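Local coordinates for protein L-lysine 6-oxidase (Marinomonas mediterranea, PDB 3WEU) that oxidises the side-chain amine of free L-lysine with a cysteine tryptophylquinone cofactor, releasing hydrogen peroxide that kills bacteria, at residues Ile258-Asp263 with Ile303-Gln308; Asn338-Tyr343 with Trp416-Phe421; Arg347-Lys352 with Phe402-Ala407. All coordinates share one frame; numbering follows the deposited sequence. Where two conformers were deposited one is given.

Contact 1: Ile258-Asp263 with Ile303-Gln308. With EDO (1,2-ethanediol), chain M.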
# COMPACT_ATOMS: atom_id res chain seq x y z
N ILE A 258 -8.80 -20.17 -32.30
CA ILE A 258 -8.19 -21.13 -33.16
C ILE A 258 -8.35 -22.57 -32.66
O ILE A 258 -8.75 -23.45 -33.45
CB ILE A 258 -6.72 -20.79 -33.43
CG1 ILE A 258 -6.62 -19.56 -34.36
CG2 ILE A 258 -6.01 -22.01 -34.10
CD1 ILE A 258 -5.24 -18.87 -34.32
N SER A 259 -8.08 -22.79 -31.39
CA SER A 259 -8.41 -24.07 -30.73
C SER A 259 -9.43 -23.76 -29.61
O SER A 259 -9.14 -23.06 -28.63
CB SER A 259 -7.17 -24.80 -30.20
OG SER A 259 -6.16 -24.95 -31.21
N THR A 260 -10.64 -24.22 -29.84
CA THR A 260 -11.76 -24.06 -28.91
C THR A 260 -11.80 -25.22 -27.93
O THR A 260 -11.18 -26.29 -28.13
CB THR A 260 -13.14 -24.02 -29.59
OG1 THR A 260 -13.50 -25.33 -30.04
CG2 THR A 260 -13.13 -23.11 -30.82
N LEU A 261 -12.58 -25.05 -26.87
CA LEU A 261 -12.79 -26.20 -25.96
C LEU A 261 -13.51 -27.36 -26.60
O LEU A 261 -13.28 -28.54 -26.24
CB LEU A 261 -13.49 -25.74 -24.71
CG LEU A 261 -13.16 -26.31 -23.33
CD1 LEU A 261 -14.17 -27.30 -22.89
CD2 LEU A 261 -11.72 -26.78 -23.04
N SER A 262 -14.34 -27.10 -27.62
CA SER A 262 -14.83 -28.23 -28.44
C SER A 262 -13.71 -28.99 -29.17
O SER A 262 -13.69 -30.23 -29.12
CB SER A 262 -15.91 -27.82 -29.43
OG SER A 262 -16.37 -28.93 -30.21
N ASP A 263 -12.76 -28.27 -29.74
CA ASP A 263 -11.58 -28.93 -30.30
C ASP A 263 -10.88 -29.76 -29.19
O ASP A 263 -10.46 -30.88 -29.45
CB ASP A 263 -10.59 -27.97 -30.91
CG ASP A 263 -11.18 -27.19 -32.02
OD1 ASP A 263 -11.80 -27.79 -32.87
OD2 ASP A 263 -11.11 -25.95 -31.98
N ILE A 303 -8.38 -21.77 -40.86
CA ILE A 303 -8.04 -20.63 -41.65
C ILE A 303 -8.97 -19.46 -41.37
O ILE A 303 -8.51 -18.33 -41.24
CB ILE A 303 -8.15 -21.01 -43.14
CG1 ILE A 303 -7.16 -22.14 -43.50
CG2 ILE A 303 -7.91 -19.82 -43.98
CD1 ILE A 303 -7.39 -22.72 -44.89
N GLN A 304 -10.27 -19.72 -41.26
CA GLN A 304 -11.23 -18.66 -40.96
C GLN A 304 -10.95 -18.09 -39.56
O GLN A 304 -11.04 -16.91 -39.36
CB GLN A 304 -12.71 -19.17 -40.98
CG GLN A 304 -13.16 -19.63 -42.34
CD GLN A 304 -14.54 -20.28 -42.35
OE1 GLN A 304 -14.96 -21.08 -41.45
NE2 GLN A 304 -15.23 -20.00 -43.38
N ARG A 305 -10.63 -18.94 -38.57
CA ARG A 305 -10.42 -18.43 -37.20
C ARG A 305 -9.20 -17.50 -37.23
O ARG A 305 -9.27 -16.40 -36.72
CB ARG A 305 -10.26 -19.60 -36.25
CG ARG A 305 -11.55 -20.33 -36.04
CD ARG A 305 -11.30 -21.72 -35.54
NE ARG A 305 -12.54 -22.47 -35.47
CZ ARG A 305 -12.64 -23.58 -34.75
NH1 ARG A 305 -11.58 -24.02 -34.06
NH2 ARG A 305 -13.80 -24.24 -34.66
N ILE A 306 -8.12 -17.94 -37.86
CA ILE A 306 -6.90 -17.20 -37.94
C ILE A 306 -7.21 -15.80 -38.54
O ILE A 306 -6.76 -14.76 -38.02
CB ILE A 306 -5.85 -17.89 -38.82
CG1 ILE A 306 -5.30 -19.13 -38.13
CG2 ILE A 306 -4.72 -16.95 -39.03
CD1 ILE A 306 -4.56 -20.03 -39.08
N SER A 307 -8.06 -15.79 -39.56
CA SER A 307 -8.40 -14.54 -40.30
C SER A 307 -9.16 -13.51 -39.50
O SER A 307 -9.27 -12.40 -39.95
CB SER A 307 -9.22 -14.84 -41.55
OG SER A 307 -10.58 -15.08 -41.25
N GLN A 308 -9.75 -13.89 -38.36
CA GLN A 308 -10.54 -13.00 -37.51
C GLN A 308 -9.71 -12.30 -36.43
O GLN A 308 -10.13 -11.28 -35.93
CB GLN A 308 -11.66 -13.78 -36.79
CG GLN A 308 -12.77 -14.35 -37.65
CD GLN A 308 -13.87 -15.01 -36.78
OE1 GLN A 308 -13.67 -16.08 -36.04
NE2 GLN A 308 -15.10 -14.42 -36.93
C1 EDO M . -16.22 -23.11 -37.52
O1 EDO M . -16.17 -23.92 -36.34
C2 EDO M . -16.18 -21.69 -37.08
O2 EDO M . -14.81 -21.50 -36.85
O HOH W 1 -14.12 -26.24 -32.63

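Contact 2: Asn338-Tyr343 with Trp416-Phe421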
# COMPACT_ATOMS: atom_id res chain seq x y z
N ASN A 338 3.68 -26.22 -51.89
CA ASN A 338 2.98 -25.13 -51.24
C ASN A 338 2.24 -25.51 -49.98
O ASN A 338 2.37 -24.84 -48.92
CB ASN A 338 1.96 -24.51 -52.19
CG ASN A 338 2.58 -23.71 -53.29
OD1 ASN A 338 3.66 -23.18 -53.15
ND2 ASN A 338 1.86 -23.56 -54.37
N ARG A 339 1.48 -26.61 -50.02
CA ARG A 339 0.73 -27.03 -48.83
C ARG A 339 1.67 -27.45 -47.71
O ARG A 339 1.42 -27.16 -46.52
CB ARG A 339 -0.26 -28.15 -49.14
CG ARG A 339 -1.38 -27.74 -50.08
CD ARG A 339 -2.37 -28.88 -50.25
NE ARG A 339 -1.95 -29.66 -51.39
CZ ARG A 339 -1.38 -30.84 -51.32
NH1 ARG A 339 -1.20 -31.42 -50.17
NH2 ARG A 339 -1.01 -31.44 -52.42
N MET A 340 2.76 -28.13 -48.08
CA MET A 340 3.72 -28.60 -47.10
C MET A 340 4.47 -27.40 -46.43
O MET A 340 4.79 -27.45 -45.23
CB MET A 340 4.75 -29.49 -47.76
CG MET A 340 4.27 -30.84 -48.16
SD MET A 340 3.88 -31.88 -46.76
CE MET A 340 5.28 -31.70 -45.79
N LYS A 341 4.78 -26.39 -47.22
CA LYS A 341 5.43 -25.20 -46.69
C LYS A 341 4.49 -24.57 -45.64
O LYS A 341 4.95 -24.21 -44.59
CB LYS A 341 5.75 -24.22 -47.74
CG LYS A 341 6.75 -23.16 -47.26
CD LYS A 341 7.00 -22.17 -48.38
CE LYS A 341 8.46 -21.74 -48.58
NZ LYS A 341 9.20 -21.79 -47.31
N TYR A 342 3.20 -24.44 -45.95
CA TYR A 342 2.18 -23.86 -45.06
C TYR A 342 2.15 -24.67 -43.75
O TYR A 342 2.26 -24.15 -42.66
CB TYR A 342 0.81 -23.90 -45.80
CG TYR A 342 -0.39 -23.34 -45.10
CD1 TYR A 342 -0.90 -23.92 -43.94
CD2 TYR A 342 -1.06 -22.23 -45.63
CE1 TYR A 342 -2.04 -23.39 -43.30
CE2 TYR A 342 -2.17 -21.70 -44.97
CZ TYR A 342 -2.67 -22.29 -43.83
OH TYR A 342 -3.76 -21.74 -43.19
N TYR A 343 2.06 -25.99 -43.87
CA TYR A 343 2.04 -26.87 -42.74
C TYR A 343 3.31 -26.84 -41.89
O TYR A 343 3.26 -26.87 -40.67
CB TYR A 343 1.84 -28.33 -43.24
CG TYR A 343 2.01 -29.35 -42.15
CD1 TYR A 343 1.02 -29.58 -41.23
CD2 TYR A 343 3.17 -30.10 -42.03
CE1 TYR A 343 1.17 -30.56 -40.22
CE2 TYR A 343 3.33 -31.06 -41.04
CZ TYR A 343 2.31 -31.29 -40.13
OH TYR A 343 2.47 -32.20 -39.09
N TRP A 416 -3.98 -32.74 -44.99
CA TRP A 416 -4.12 -31.75 -46.01
C TRP A 416 -2.84 -31.48 -46.72
O TRP A 416 -2.82 -31.50 -47.99
CB TRP A 416 -4.77 -30.46 -45.45
CG TRP A 416 -4.75 -29.29 -46.34
CD1 TRP A 416 -5.66 -28.96 -47.32
CD2 TRP A 416 -3.82 -28.21 -46.31
NE1 TRP A 416 -5.31 -27.79 -47.92
CE2 TRP A 416 -4.17 -27.31 -47.34
CE3 TRP A 416 -2.68 -27.95 -45.57
CZ2 TRP A 416 -3.47 -26.16 -47.57
CZ3 TRP A 416 -1.95 -26.80 -45.84
CH2 TRP A 416 -2.36 -25.92 -46.80
N ALA A 417 -1.76 -31.28 -45.97
CA ALA A 417 -0.48 -30.97 -46.58
C ALA A 417 -0.03 -32.14 -47.53
O ALA A 417 0.49 -31.90 -48.66
CB ALA A 417 0.55 -30.80 -45.51
N GLU A 418 -0.21 -33.36 -47.04
CA GLU A 418 -0.01 -34.57 -47.88
C GLU A 418 -0.89 -34.74 -49.10
O GLU A 418 -0.54 -35.54 -49.95
CB GLU A 418 -0.09 -35.84 -47.07
CG GLU A 418 0.98 -35.90 -46.00
CD GLU A 418 2.39 -36.18 -46.55
OE1 GLU A 418 2.57 -36.42 -47.74
OE2 GLU A 418 3.30 -36.15 -45.75
N GLY A 419 -2.01 -34.03 -49.22
CA GLY A 419 -2.90 -34.22 -50.34
C GLY A 419 -4.01 -35.25 -50.03
O GLY A 419 -4.84 -35.52 -50.87
N GLU A 420 -4.03 -35.74 -48.81
CA GLU A 420 -5.05 -36.66 -48.30
C GLU A 420 -6.24 -35.91 -47.79
O GLU A 420 -6.53 -35.88 -46.61
CB GLU A 420 -4.48 -37.52 -47.22
CG GLU A 420 -3.25 -38.33 -47.65
CD GLU A 420 -3.63 -39.55 -48.55
OE1 GLU A 420 -4.78 -39.63 -49.08
OE2 GLU A 420 -2.77 -40.41 -48.74
N PHE A 421 -6.93 -35.25 -48.68
CA PHE A 421 -8.12 -34.57 -48.33
C PHE A 421 -9.05 -34.40 -49.48
O PHE A 421 -8.62 -34.35 -50.62
CB PHE A 421 -7.89 -33.15 -47.76
CG PHE A 421 -7.37 -32.14 -48.75
CD1 PHE A 421 -6.03 -32.10 -49.14
CD2 PHE A 421 -8.22 -31.18 -49.26
CE1 PHE A 421 -5.54 -31.10 -49.99
CE2 PHE A 421 -7.77 -30.24 -50.17
CZ PHE A 421 -6.43 -30.19 -50.54

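Contact 3: Arg347-Lys352 with Phe402-Ala407. With EDO (1,2-ethanediol), chain N.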
# COMPACT_ATOMS: atom_id res chain seq x y z
N ARG A 347 3.92 -25.02 -35.47
CA ARG A 347 4.68 -25.71 -34.42
C ARG A 347 4.11 -27.09 -34.16
O ARG A 347 2.88 -27.29 -33.98
CB ARG A 347 4.73 -24.93 -33.12
CG ARG A 347 5.30 -23.52 -33.23
CD ARG A 347 5.60 -22.93 -31.83
NE ARG A 347 6.04 -21.57 -32.09
CZ ARG A 347 5.22 -20.54 -32.39
NH1 ARG A 347 3.93 -20.64 -32.36
NH2 ARG A 347 5.73 -19.38 -32.68
N GLN A 348 5.02 -28.07 -34.19
CA GLN A 348 4.70 -29.40 -33.69
C GLN A 348 4.46 -29.28 -32.19
O GLN A 348 4.90 -28.30 -31.55
CB GLN A 348 5.85 -30.34 -34.04
CG GLN A 348 6.02 -30.55 -35.54
CD GLN A 348 4.91 -31.42 -36.15
OE1 GLN A 348 4.56 -32.44 -35.60
NE2 GLN A 348 4.30 -30.96 -37.20
N LEU A 349 3.77 -30.27 -31.61
CA LEU A 349 3.51 -30.30 -30.18
C LEU A 349 4.70 -30.76 -29.36
O LEU A 349 5.35 -31.71 -29.78
CB LEU A 349 2.32 -31.18 -29.78
CG LEU A 349 0.94 -30.55 -30.04
CD1 LEU A 349 0.69 -30.45 -31.54
CD2 LEU A 349 -0.16 -31.38 -29.39
N ASP A 350 4.94 -30.13 -28.22
CA ASP A 350 5.94 -30.64 -27.29
C ASP A 350 5.45 -31.99 -26.74
O ASP A 350 4.26 -32.22 -26.59
CB ASP A 350 6.13 -29.72 -26.09
CG ASP A 350 6.96 -28.50 -26.40
OD1 ASP A 350 7.30 -28.33 -27.58
OD2 ASP A 350 7.23 -27.69 -25.47
N ASN A 351 6.39 -32.86 -26.37
CA ASN A 351 6.01 -34.02 -25.57
C ASN A 351 5.60 -33.54 -24.15
O ASN A 351 5.67 -32.33 -23.76
CB ASN A 351 7.19 -35.00 -25.54
CG ASN A 351 8.36 -34.45 -24.75
OD1 ASN A 351 8.17 -33.63 -23.84
ND2 ASN A 351 9.58 -34.87 -25.10
N LYS A 352 5.04 -34.43 -23.38
CA LYS A 352 4.65 -34.06 -22.03
C LYS A 352 5.61 -34.68 -21.02
O LYS A 352 5.18 -35.21 -19.99
CB LYS A 352 3.23 -34.38 -21.80
CG LYS A 352 2.36 -33.27 -22.57
CD LYS A 352 0.94 -33.30 -22.11
CE LYS A 352 0.06 -32.21 -22.67
NZ LYS A 352 0.10 -32.21 -24.13
N PHE A 402 5.29 -21.04 -26.61
CA PHE A 402 4.49 -20.65 -27.80
C PHE A 402 3.49 -21.69 -28.23
O PHE A 402 3.63 -22.89 -27.94
CB PHE A 402 5.41 -20.29 -28.99
CG PHE A 402 6.45 -19.23 -28.63
CD1 PHE A 402 6.06 -17.90 -28.45
CD2 PHE A 402 7.79 -19.56 -28.51
CE1 PHE A 402 6.95 -16.93 -28.11
CE2 PHE A 402 8.69 -18.58 -28.18
CZ PHE A 402 8.29 -17.27 -27.98
N LEU A 403 2.45 -21.19 -28.88
CA LEU A 403 1.28 -22.00 -29.13
C LEU A 403 1.46 -23.03 -30.22
O LEU A 403 2.17 -22.80 -31.17
CB LEU A 403 0.06 -21.10 -29.45
CG LEU A 403 -1.34 -21.68 -29.45
CD1 LEU A 403 -1.69 -22.27 -28.08
CD2 LEU A 403 -2.34 -20.64 -29.88
N ALA A 404 0.76 -24.15 -30.08
CA ALA A 404 0.53 -25.12 -31.20
C ALA A 404 -0.95 -25.35 -31.25
O ALA A 404 -1.71 -25.11 -30.26
CB ALA A 404 1.24 -26.46 -30.91
N LEU A 405 -1.39 -25.87 -32.39
CA LEU A 405 -2.67 -26.49 -32.48
C LEU A 405 -2.75 -27.70 -31.55
O LEU A 405 -1.73 -28.20 -30.98
CB LEU A 405 -2.91 -26.94 -33.90
CG LEU A 405 -2.94 -25.86 -34.98
CD1 LEU A 405 -3.07 -26.44 -36.37
CD2 LEU A 405 -4.05 -24.85 -34.78
N ASP A 406 -3.95 -28.24 -31.37
CA ASP A 406 -4.05 -29.50 -30.68
C ASP A 406 -3.66 -30.64 -31.63
O ASP A 406 -3.55 -30.43 -32.81
CB ASP A 406 -5.40 -29.70 -29.93
CG ASP A 406 -6.59 -29.97 -30.80
OD1 ASP A 406 -6.48 -30.80 -31.73
OD2 ASP A 406 -7.73 -29.43 -30.48
N ALA A 407 -3.42 -31.81 -31.08
CA ALA A 407 -2.81 -32.89 -31.83
C ALA A 407 -3.70 -33.35 -32.97
O ALA A 407 -3.21 -33.65 -34.05
CB ALA A 407 -2.46 -34.05 -30.92
C1 EDO N . -0.58 -35.51 -26.50
O1 EDO N . 0.05 -34.97 -25.30
C2 EDO N . -1.53 -34.56 -27.22
O2 EDO N . -1.92 -33.48 -26.39
O HOH W 2 0.73 -25.71 -34.35

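Contact 1: Ile258-Asp263 with Ile303-Gln308
A capping box at the start of helix 261-272 receives Arg305 from helix 295-308. Thr260 is the N-cap. Its OG1 accepts from Asp263 N, and Asp263 OD2 accepts in return from Thr260 N at 2.8 Å, on the anti side of the carboxylate. The syn side of the same oxygen takes the salt bridge, with Arg305 NH1 2.9 Å from Asp263 OD2. The two groups meet through this one oxygen and one nitrogen. Carboxylate and guanidinium planes are turned 47° apart. Arg305 runs extended from CG to NE (chi3 -174°), which carries its charged end from one helix to the other. Arg305 NH1 also donates to Ile258 O at 3.0 Å. This oxygen lies in the guanidinium plane, but the donor stands well above the carbonyl plane. Thr260 CG2 packs over one guanidinium face. Ile258 O takes a second bond from Gln409 of helix 407-418. Closer to helix 295-308, Ile258 CD1 rests on Ile306 CG1 at 3.8 Å. Water 1 joins Thr260 OG1 to Arg305 NH2. The NE and NH2 edge of Arg305 is held by 1,2-ethanediol, probably a crystallisation additive: Arg305 NE donates almost straight to its O2 at 2.8 Å, and Arg305 NH2 donates to its O1 at 2.9 Å.

Contact 2: Asn338-Tyr343 with Trp416-Phe421
Arg339 and Tyr342 of helix 336-344 pack round Trp416, in the last turn of helix 407-418, which ends in a Schellman motif at Gly419. Arg339 CG sits over the face of the indole, 4.0 Å from the centroid of the Trp416 six-membered ring, a CH-pi contact. The edge of that ring points at the face of Tyr342. This T-shaped pair has centroids 5.0 Å apart and planes at 71°. Ala417 CB packs between Tyr343 CB (3.6 Å) and Met340 SD (3.7 Å). The end of Arg339 is less certain, because two conformers were deposited. In the one given, the chain bends at chi3 (-91°) and Arg339 NH1 comes to Trp416 O at 2.7 Å. This bond is doubtful, since NH1 also sits too close to Ala417 O. Trp416 O accepts from Gly419 N as well, one of the bonds of the Schellman turn. Further out, main-chain carbonyls hold the two aromatic side chains. Tyr328 O takes the indole NE1, and Phe321 O takes Tyr342 OH. Tyr328 and Phe321 also set their rings edge-to-face with Tyr342. Beyond Arg339, Trp416 CD1 stands 3.4 Å above the plane of the Phe421 ring, over its centre.

Contact 3: Arg347-Lys352 with Phe402-Ala407
Arg347 holds CG anti to its own carbonyl carbon (chi1 -56°), and the extended chain carries the guanidinium across to Phe402 and Leu403. The backbone puts Phe402 CB over the centre of one guanidinium face, 3.4 Å from Arg347 CZ. The chi1 of Phe402 (-54°) then leads its ring away. At the edge, Arg347 NH1 donates to Leu403 O at 3.0 Å. The bond lies close to the guanidinium plane and on a carbonyl lone pair. The two loops that meet here precede strand 381-382 and helix 407-418. Water 2 bridges them, donating to Arg347 O at 2.7 Å and accepting from Leu405 N at 2.9 Å. Further on, Leu349 spreads its two methyls: Leu349 CD1 lies 3.4 Å from Leu405 O, and Leu349 CD2 lies 3.8 Å from Ala407 CB. Ala404 CB fills in beside Arg347 O. Asp406 is the N-cap of helix 407-418, with OD1 accepting from Gln409 N. Val363 O and Leu364 O take Arg347 NE and NH2. A buried arginine is thus held by main-chain carbonyls on all three nitrogens, which probably keeps its positive charge well solvated by dipoles and ties three loop segments together.

Overall arrangement
Contact 1 closes before the others open along the chain, and contact 3 is nested in the loop closed by contact 2. Their centres lie about 19 Å (1 and 2), 15 Å (1 and 3) and 18 Å (2 and 3) apart. Helix 407-418 ties them together: contact 3 holds its start, contact 2 its end, and Gln409 in its first turn reaches contact 1. Ile303 packs on Tyr342 between contacts 1 and 2, and Ile258 meets Leu405 between contacts 1 and 3. Tyr343 OH and Gln348 NE2 form a probable hydrogen bond between contacts 2 and 3. Helices 261-272, 295-308 and 336-344, and the loop after the last, are thus joined to helix 407-418 and the loop leading into it.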